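Local coordinates for protein dimethylsulfoniopropionate lyase (Roseovarius nubinhibens, PDB 4B29) that probably cleaves dimethylsulfoniopropionate, releasing dimethyl sulfide, by means of a zinc ion held in a cupin barrel, at residues A[130-135]-A[201-206]; A[149-154]-A[184-189]. One frame throughout, in Å; residues are numbered along the deposited sequence.

Contact 1 of 2, residues A[130-135]-A[201-206]; sequences QSLRVT and LVLWRG. With EDO (1,2-ethanediol), chain F.
Trp204 meets two side chains of the neighbouring strand, Thr135 at its edge and Arg133 over one face. Its indole NE1 gives a nearly straight hydrogen bond to Thr135 OG1, 2.9 Å long with 172° at the hydrogen. The oxygen lies in the ring plane, so the bond fixes the turn of the indole. The first torsion of Thr135 sets OG1 between its own backbone N and carbonyl carbon and directs it to this N-H. A 1,2-ethanediol, probably from the crystallisation liquor, also bonds to OG1 through its O2.

Arg133 runs alongside Trp204 on the same face of the sheet. Its chain is extended from CG to NE, with CG anti to the backbone N (chi1 179°). This carries NH1 over the middle of the indole, 3.3 Å from Trp204 CE2. The guanidinium is inclined to the ring by 66°. The contact is a cation-pi pair, with Arg133 CZ 4.6 Å from the centroid of the five-membered ring. NH2 makes a salt bridge to Asp212.

The backbones pair antiparallel. Thr135 and Val202 exchange two hydrogen bonds, and Trp204 N makes a more bent one to Arg133 O at 3.0 Å. Water 1 links the carbonyls of Ser131 and Trp204. On the other face Val134 and Leu203 lie side by side. Val134 CG1 touches Leu201 CD2 and its CG2 touches Leu203 CD2, each at 3.8 Å.

The Trp204 face looks to the zinc site, where the indole meets His150 and Glu154. Strands 133-139 and 198-205 are adjacent in the mixed sheet, with strand 115-122 beyond the first and strand 153-159 beyond the second. Helices 24-41 and 43-48 pack against Leu201 and Leu203.

Contact 2 of 2, residues A[149-154]-A[184-189]; sequences EHLPEE and PANAPH. With ZN (zinc ion), chain J.
Glu154 OE1 and His189 NE2 lie 3.0 Å apart as fellow ligands of the zinc ion, in the metal site of a cupin. OE1 binds the zinc at 2.0 Å and also takes a hydrogen bond from His183 ND1. His150 NE2 binds at 2.1 Å and His189 NE2 at 2.0 Å, and one further atom completes the set. The two histidine side chains cross at about a right angle, their ring planes 75° apart, and His150 NE2 lies at the edge of the His189 ring.

Both rings are tied at their far nitrogens. His150 ND1 donates to Pro152 O, and His189 ND1 donates to Ala187 O; each acceptor lies close to the plane of its ring. These backbone carbonyls hold the rotation of the rings.

The type II turn from Pro184 to Ala187 runs beside segment 149-154. Asn186 N bonds His150 O at 2.9 Å. Asn186 OD1 is 3.5 Å from Leu151 CD1, and ND2 is 3.4 Å from Leu151 CA. Waters bridge the two segments. Water 6 joins Ala185 N to Glu153 OE2, whose OE1 is salt-bridged to Arg205. Glu149 OE1 bonds Ser216, while its OE2 accepts from water 3, which accepts from Asn186 ND2 at 2.7 Å.

The centres of contacts 1 and 2 are about 13 Å apart. Segment 130-135 comes first along the chain, then 149-154, 184-189 and 201-206, so contact 1 encloses contact 2. Strands 198-205 and 153-159 are neighbours in the mixed sheet and bring the two together. The antiparallel sheet also reaches contact 2, through Glu149 and His189. Where the contacts meet, Arg205 NE makes a 2.7 Å salt bridge to Glu153 OE1. Trp204 CZ2 packs 3.2 Å from Glu154 OE2. Contact 1 thus forms part of the wall beside the zinc, and contact 2 supplies three of its ligands. A phosphate, probably from the crystallisation liquor, lies beside Glu154 and may mark a pocket.

Contact 1 of 2, residues A[130-135]-A[201-206]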
ATOM      1  N   GLN A 130     -16.284   5.045   4.989  1.00 10.84           N
ATOM      2  CA  GLN A 130     -16.380   3.830   5.794  1.00 12.10           C
ATOM      3  C   GLN A 130     -16.629   2.613   4.893  1.00 13.39           C
ATOM      4  O   GLN A 130     -16.741   1.513   5.427  1.00 14.62           O
ATOM      5  CB  GLN A 130     -17.570   3.966   6.774  1.00 11.43           C
ATOM      6  CG  GLN A 130     -17.221   4.931   7.942  1.00 10.65           C
ATOM      7  CD  GLN A 130     -16.233   4.374   8.936  1.00 11.87           C
ATOM      8  OE1 GLN A 130     -16.084   3.140   9.083  1.00 12.62           O
ATOM      9  NE2 GLN A 130     -15.569   5.267   9.693  1.00 11.69           N
ATOM     10  N   SER A 131     -16.693   2.820   3.567  1.00 13.84           N
ATOM     11  CA  SER A 131     -17.087   1.722   2.640  1.00 17.96           C
ATOM     12  C   SER A 131     -15.894   0.889   2.194  1.00 21.02           C
ATOM     13  O   SER A 131     -16.063  -0.304   1.812  1.00 22.95           O
ATOM     14  CB  SER A 131     -17.791   2.275   1.411  1.00 19.83           C
ATOM     15  OG  SER A 131     -19.011   2.909   1.832  1.00 25.70           O
ATOM     16  N   LEU A 132     -14.705   1.455   2.328  1.00 19.47           N
ATOM     17  CA  LEU A 132     -13.516   0.754   1.850  1.00 20.28           C
ATOM     18  C   LEU A 132     -12.329   1.324   2.605  1.00 18.46           C
ATOM     19  O   LEU A 132     -12.450   2.387   3.221  1.00 15.61           O
ATOM     20  CB  LEU A 132     -13.363   1.095   0.375  1.00 20.10           C
ATOM     21  CG  LEU A 132     -12.282   0.311  -0.399  1.00 22.34           C
ATOM     22  CD1 LEU A 132     -12.303  -1.258  -0.068  1.00 23.66           C
ATOM     23  CD2 LEU A 132     -12.506   0.634  -1.878  1.00 19.24           C
ATOM     24  N   ARG A 133     -11.205   0.611   2.576  1.00 15.38           N
ATOM     25  CA  ARG A 133      -9.966   1.209   3.034  1.00 12.97           C
ATOM     26  C   ARG A 133      -8.913   0.912   1.966  1.00 11.95           C
ATOM     27  O   ARG A 133      -8.848  -0.229   1.460  1.00 10.42           O
ATOM     28  CB  ARG A 133      -9.601   0.610   4.374  1.00 13.06           C
ATOM     29  CG  ARG A 133      -8.346   1.107   4.958  1.00 13.75           C
ATOM     30  CD  ARG A 133      -8.165   0.445   6.341  1.00 21.11           C
ATOM     31  NE  ARG A 133      -7.127   1.099   7.124  1.00 22.04           N
ATOM     32  CZ  ARG A 133      -5.999   0.541   7.543  1.00 23.48           C
ATOM     33  NH1 ARG A 133      -5.671  -0.700   7.211  1.00 26.70           N
ATOM     34  NH2 ARG A 133      -5.177   1.242   8.279  1.00 25.68           N
ATOM     35  N   VAL A 134      -8.156   1.947   1.611  1.00 10.25           N
ATOM     36  CA  VAL A 134      -7.130   1.840   0.559  1.00 10.21           C
ATOM     37  C   VAL A 134      -5.834   2.341   1.186  1.00 10.51           C
ATOM     38  O   VAL A 134      -5.738   3.494   1.610  1.00 10.62           O
ATOM     39  CB  VAL A 134      -7.465   2.738  -0.636  1.00  9.99           C
ATOM     40  CG1 VAL A 134      -6.334   2.584  -1.698  1.00 13.26           C
ATOM     41  CG2 VAL A 134      -8.778   2.373  -1.266  1.00 12.11           C
ATOM     42  N   THR A 135      -4.817   1.479   1.239  1.00  8.72           N
ATOM     43  CA  THR A 135      -3.517   1.889   1.764  1.00  8.95           C
ATOM     44  C   THR A 135      -2.437   1.713   0.696  1.00  9.89           C
ATOM     45  O   THR A 135      -2.641   1.022  -0.303  1.00 10.51           O
ATOM     46  CB  THR A 135      -3.066   1.148   3.031  1.00 10.72           C
ATOM     47  OG1 THR A 135      -2.965  -0.269   2.756  1.00 11.17           O
ATOM     48  CG2 THR A 135      -4.066   1.380   4.158  1.00 10.22           C
ATOM     49  N   LEU A 201      -0.512  -0.846  -3.720  1.00  9.56           N
ATOM     50  CA  LEU A 201      -1.768  -0.160  -3.379  1.00  9.24           C
ATOM     51  C   LEU A 201      -2.729  -1.297  -2.999  1.00  9.62           C
ATOM     52  O   LEU A 201      -2.885  -2.282  -3.754  1.00 10.15           O
ATOM     53  CB  LEU A 201      -2.265   0.700  -4.561  1.00  9.12           C
ATOM     54  CG  LEU A 201      -3.517   1.503  -4.135  1.00 10.82           C
ATOM     55  CD1 LEU A 201      -3.524   2.913  -4.783  1.00 12.86           C
ATOM     56  CD2 LEU A 201      -4.750   0.709  -4.559  1.00  9.89           C
ATOM     57  N   VAL A 202      -3.346  -1.183  -1.821  1.00  9.18           N
ATOM     58  CA  VAL A 202      -3.966  -2.371  -1.193  1.00  9.56           C
ATOM     59  C   VAL A 202      -5.382  -2.009  -0.743  1.00  9.64           C
ATOM     60  O   VAL A 202      -5.596  -0.921  -0.218  1.00 10.67           O
ATOM     61  CB  VAL A 202      -3.135  -2.746   0.037  1.00 10.88           C
ATOM     62  CG1 VAL A 202      -3.757  -3.912   0.830  1.00 13.07           C
ATOM     63  CG2 VAL A 202      -1.685  -3.088  -0.415  1.00 12.24           C
ATOM     64  N   LEU A 203      -6.313  -2.913  -0.981  1.00  8.51           N
ATOM     65  CA  LEU A 203      -7.685  -2.732  -0.452  1.00  9.36           C
ATOM     66  C   LEU A 203      -7.896  -3.628   0.776  1.00  9.32           C
ATOM     67  O   LEU A 203      -7.293  -4.738   0.910  1.00  9.95           O
ATOM     68  CB  LEU A 203      -8.724  -3.190  -1.472  1.00  9.02           C
ATOM     69  CG  LEU A 203      -8.632  -2.616  -2.918  1.00  9.43           C
ATOM     70  CD1 LEU A 203      -9.798  -3.060  -3.746  1.00 10.07           C
ATOM     71  CD2 LEU A 203      -8.574  -1.057  -2.845  1.00 11.03           C
ATOM     72  N   TRP A 204      -8.822  -3.182   1.653  1.00  8.74           N
ATOM     73  CA  TRP A 204      -9.130  -3.970   2.863  1.00  9.17           C
ATOM     74  C   TRP A 204     -10.631  -4.044   3.018  1.00  9.49           C
ATOM     75  O   TRP A 204     -11.348  -3.093   2.628  1.00 10.39           O
ATOM     76  CB  TRP A 204      -8.616  -3.245   4.132  1.00  8.99           C
ATOM     77  CG  TRP A 204      -7.169  -2.865   4.167  1.00  9.23           C
ATOM     78  CD1 TRP A 204      -6.475  -1.961   3.325  1.00  9.72           C
ATOM     79  CD2 TRP A 204      -6.190  -3.450   4.999  1.00 10.97           C
ATOM     80  NE1 TRP A 204      -5.158  -1.917   3.702  1.00 10.27           N
ATOM     81  CE2 TRP A 204      -4.956  -2.818   4.721  1.00 11.91           C
ATOM     82  CE3 TRP A 204      -6.242  -4.429   6.004  1.00 12.24           C
ATOM     83  CZ2 TRP A 204      -3.760  -3.152   5.391  1.00 13.49           C
ATOM     84  CZ3 TRP A 204      -5.024  -4.758   6.696  1.00 13.09           C
ATOM     85  CH2 TRP A 204      -3.830  -4.107   6.395  1.00 13.00           C
ATOM     86  N   ARG A 205     -11.109  -5.175   3.532  1.00  8.05           N
ATOM     87  CA  ARG A 205     -12.538  -5.291   3.814  1.00  9.08           C
ATOM     88  C   ARG A 205     -12.808  -6.279   4.938  1.00 10.20           C
ATOM     89  O   ARG A 205     -11.906  -7.029   5.374  1.00 10.47           O
ATOM     90  CB  ARG A 205     -13.329  -5.721   2.572  1.00  9.45           C
ATOM     91  CG  ARG A 205     -13.175  -7.249   2.327  1.00  8.38           C
ATOM     92  CD  ARG A 205     -13.772  -7.608   0.953  1.00 10.49           C
ATOM     93  NE  ARG A 205     -13.678  -9.090   0.790  1.00 10.99           N
ATOM     94  CZ  ARG A 205     -14.185  -9.752  -0.239  1.00 13.60           C
ATOM     95  NH1 ARG A 205     -14.779  -9.119  -1.268  1.00 13.02           N
ATOM     96  NH2 ARG A 205     -14.082 -11.102  -0.263  1.00 16.21           N
ATOM     97  N   GLY A 206     -14.056  -6.258   5.419  1.00 10.86           N
ATOM     98  CA  GLY A 206     -14.496  -7.394   6.280  1.00 11.03           C
ATOM     99  C   GLY A 206     -14.478  -7.062   7.762  1.00 13.15           C
ATOM    100  O   GLY A 206     -14.232  -5.912   8.176  1.00 12.35           O
TER
HETATM  101  C1  EDO F1201       0.059  -1.859   1.999  1.00 26.11           C
HETATM  102  O1  EDO F1201       1.164  -2.473   1.331  1.00 19.74           O
HETATM  103  C2  EDO F1201       0.600  -1.293   3.284  1.00 29.13           C
HETATM  104  O2  EDO F1201      -0.558  -0.896   3.992  1.00 26.44           O
HETATM  105  O   HOH W   1     -14.175  -2.378   2.704  1.00 34.07           O

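Contact 2 of 2, residues A[149-154]-A[184-189]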
ATOM      1  N   GLU A 149       0.003 -10.297  10.452  1.00 12.59           N
ATOM      2  CA  GLU A 149      -1.346 -10.798  10.269  1.00 11.81           C
ATOM      3  C   GLU A 149      -2.341  -9.786  10.830  1.00 12.27           C
ATOM      4  O   GLU A 149      -1.965  -8.861  11.562  1.00 13.16           O
ATOM      5  CB  GLU A 149      -1.530 -12.136  11.002  1.00 12.92           C
ATOM      6  CG  GLU A 149      -1.309 -11.966  12.531  1.00 16.41           C
ATOM      7  CD  GLU A 149      -1.351 -13.301  13.187  1.00 24.04           C
ATOM      8  OE1 GLU A 149      -0.326 -14.013  13.144  1.00 21.04           O
ATOM      9  OE2 GLU A 149      -2.445 -13.667  13.668  1.00 29.04           O
ATOM     10  N   HIS A 150      -3.602  -9.981  10.471  1.00 11.22           N
ATOM     11  CA  HIS A 150      -4.675  -9.104  10.958  1.00 11.80           C
ATOM     12  C   HIS A 150      -6.006  -9.752  10.625  1.00 11.36           C
ATOM     13  O   HIS A 150      -6.139 -10.505   9.628  1.00 11.69           O
ATOM     14  CB  HIS A 150      -4.605  -7.709  10.300  1.00 11.37           C
ATOM     15  CG  HIS A 150      -4.228  -7.764   8.848  1.00 11.50           C
ATOM     16  ND1 HIS A 150      -5.094  -8.173   7.862  1.00 10.20           N
ATOM     17  CD2 HIS A 150      -3.050  -7.519   8.244  1.00 13.47           C
ATOM     18  CE1 HIS A 150      -4.472  -8.154   6.688  1.00 10.35           C
ATOM     19  NE2 HIS A 150      -3.227  -7.751   6.905  1.00 11.68           N
ATOM     20  N   LEU A 151      -7.043  -9.382  11.401  1.00 11.11           N
ATOM     21  CA  LEU A 151      -8.365  -9.933  11.111  1.00 10.44           C
ATOM     22  C   LEU A 151      -8.957  -9.559   9.703  1.00 10.36           C
ATOM     23  O   LEU A 151      -9.492 -10.402   9.028  1.00 10.17           O
ATOM     24  CB  LEU A 151      -9.343  -9.528  12.251  1.00 11.22           C
ATOM     25  CG  LEU A 151     -10.781  -9.957  12.065  1.00 11.58           C
ATOM     26  CD1 LEU A 151     -10.950 -11.503  12.030  1.00 12.38           C
ATOM     27  CD2 LEU A 151     -11.583  -9.361  13.272  1.00 12.88           C
ATOM     28  N   PRO A 152      -8.905  -8.266   9.280  1.00  9.82           N
ATOM     29  CA  PRO A 152      -9.556  -7.911   8.013  1.00  9.58           C
ATOM     30  C   PRO A 152      -8.877  -8.589   6.820  1.00  9.35           C
ATOM     31  O   PRO A 152      -7.671  -8.915   6.883  1.00 11.29           O
ATOM     32  CB  PRO A 152      -9.347  -6.370   7.913  1.00 10.21           C
ATOM     33  CG  PRO A 152      -8.254  -6.016   8.915  1.00 10.86           C
ATOM     34  CD  PRO A 152      -8.463  -7.070  10.033  1.00 10.26           C
ATOM     35  N   GLU A 153      -9.683  -8.860   5.827  1.00  9.44           N
ATOM     36  CA  GLU A 153      -9.141  -9.344   4.515  1.00  9.60           C
ATOM     37  C   GLU A 153      -8.449  -8.214   3.793  1.00 10.33           C
ATOM     38  O   GLU A 153      -8.780  -7.034   3.983  1.00  9.88           O
ATOM     39  CB  GLU A 153     -10.291  -9.810   3.660  1.00 10.49           C
ATOM     40  CG  GLU A 153     -10.967 -11.109   4.251  1.00 10.57           C
ATOM     41  CD  GLU A 153     -12.133 -11.530   3.444  1.00 11.55           C
ATOM     42  OE1 GLU A 153     -12.382 -10.929   2.368  1.00 13.06           O
ATOM     43  OE2 GLU A 153     -12.854 -12.504   3.788  1.00 12.41           O
ATOM     44  N   GLU A 154      -7.523  -8.562   2.898  1.00  9.42           N
ATOM     45  CA  GLU A 154      -6.772  -7.526   2.196  1.00 11.16           C
ATOM     46  C   GLU A 154      -6.519  -8.034   0.790  1.00 10.74           C
ATOM     47  O   GLU A 154      -6.412  -9.238   0.567  1.00 10.41           O
ATOM     48  CB  GLU A 154      -5.475  -7.394   2.991  1.00 14.14           C
ATOM     49  CG  GLU A 154      -4.315  -6.977   2.334  1.00 16.48           C
ATOM     50  CD  GLU A 154      -3.182  -6.756   3.307  1.00 13.90           C
ATOM     51  OE1 GLU A 154      -2.542  -7.718   3.774  1.00 13.14           O
ATOM     52  OE2 GLU A 154      -2.847  -5.604   3.543  1.00 15.50           O
ATOM     53  N   PRO A 184      -6.542 -13.884   3.089  1.00 10.22           N
ATOM     54  CA  PRO A 184      -7.746 -14.147   3.866  1.00 11.05           C
ATOM     55  C   PRO A 184      -7.551 -13.708   5.316  1.00 10.90           C
ATOM     56  O   PRO A 184      -6.422 -13.534   5.805  1.00 10.90           O
ATOM     57  CB  PRO A 184      -7.928 -15.680   3.827  1.00 12.24           C
ATOM     58  CG  PRO A 184      -6.888 -16.181   2.875  1.00 14.37           C
ATOM     59  CD  PRO A 184      -5.863 -15.095   2.564  1.00 11.62           C
ATOM     60  N   ALA A 185      -8.693 -13.531   5.996  1.00 10.91           N
ATOM     61  CA  ALA A 185      -8.641 -13.094   7.388  1.00 11.13           C
ATOM     62  C   ALA A 185      -7.699 -13.906   8.257  1.00 10.38           C
ATOM     63  O   ALA A 185      -7.733 -15.168   8.238  1.00 11.44           O
ATOM     64  CB  ALA A 185     -10.085 -13.181   7.990  1.00 10.54           C
ATOM     65  N   ASN A 186      -6.884 -13.204   9.048  1.00 10.68           N
ATOM     66  CA  ASN A 186      -5.985 -13.802  10.071  1.00 12.58           C
ATOM     67  C   ASN A 186      -4.840 -14.670   9.456  1.00 13.10           C
ATOM     68  O   ASN A 186      -4.039 -15.221  10.228  1.00 14.10           O
ATOM     69  CB  ASN A 186      -6.759 -14.703  11.067  1.00 13.51           C
ATOM     70  CG  ASN A 186      -7.738 -13.925  11.953  1.00 18.01           C
ATOM     71  OD1 ASN A 186      -8.929 -14.355  12.166  1.00 22.99           O
ATOM     72  ND2 ASN A 186      -7.251 -12.855  12.510  1.00 15.18           N
ATOM     73  N   ALA A 187      -4.755 -14.773   8.123  1.00 12.09           N
ATOM     74  CA  ALA A 187      -3.693 -15.634   7.561  1.00 12.74           C
ATOM     75  C   ALA A 187      -2.355 -14.870   7.577  1.00 12.36           C
ATOM     76  O   ALA A 187      -2.276 -13.779   6.999  1.00 12.67           O
ATOM     77  CB  ALA A 187      -4.049 -16.064   6.119  1.00 12.05           C
ATOM     78  N   PRO A 188      -1.312 -15.410   8.241  1.00 12.38           N
ATOM     79  CA  PRO A 188      -0.078 -14.654   8.235  1.00 11.67           C
ATOM     80  C   PRO A 188       0.535 -14.584   6.842  1.00 11.88           C
ATOM     81  O   PRO A 188       0.417 -15.539   6.052  1.00 12.24           O
ATOM     82  CB  PRO A 188       0.834 -15.431   9.172  1.00 13.29           C
ATOM     83  CG  PRO A 188      -0.100 -16.187  10.085  1.00 13.52           C
ATOM     84  CD  PRO A 188      -1.284 -16.526   9.213  1.00 13.14           C
ATOM     85  N   HIS A 189       1.152 -13.449   6.551  1.00 11.46           N
ATOM     86  CA  HIS A 189       1.785 -13.242   5.238  1.00 11.57           C
ATOM     87  C   HIS A 189       3.084 -12.498   5.455  1.00 12.47           C
ATOM     88  O   HIS A 189       3.317 -11.891   6.523  1.00 12.94           O
ATOM     89  CB  HIS A 189       0.806 -12.519   4.270  1.00 10.51           C
ATOM     90  CG  HIS A 189       0.038 -11.386   4.903  1.00  9.74           C
ATOM     91  ND1 HIS A 189      -1.045 -11.611   5.726  1.00 11.88           N
ATOM     92  CD2 HIS A 189       0.161 -10.044   4.776  1.00 12.26           C
ATOM     93  CE1 HIS A 189      -1.544 -10.438   6.119  1.00 11.90           C
ATOM     94  NE2 HIS A 189      -0.852  -9.484   5.523  1.00  9.98           N
TER
HETATM   95 ZN    ZN J1205      -1.669  -7.634   5.553  1.00 14.85          ZN
HETATM   96  O   HOH W   2      -3.509 -16.120  12.629  1.00 25.56           O
HETATM   97  O   HOH W   3      -4.819 -11.965  13.154  1.00 26.83           O
HETATM   98  O   HOH W   4      -3.804 -11.640   8.103  1.00 12.60           O
HETATM   99  O   HOH W   5      -5.678 -10.875   6.210  1.00 12.15           O
HETATM  100  O   HOH W   6     -11.176 -14.437   4.936  1.00 11.93           O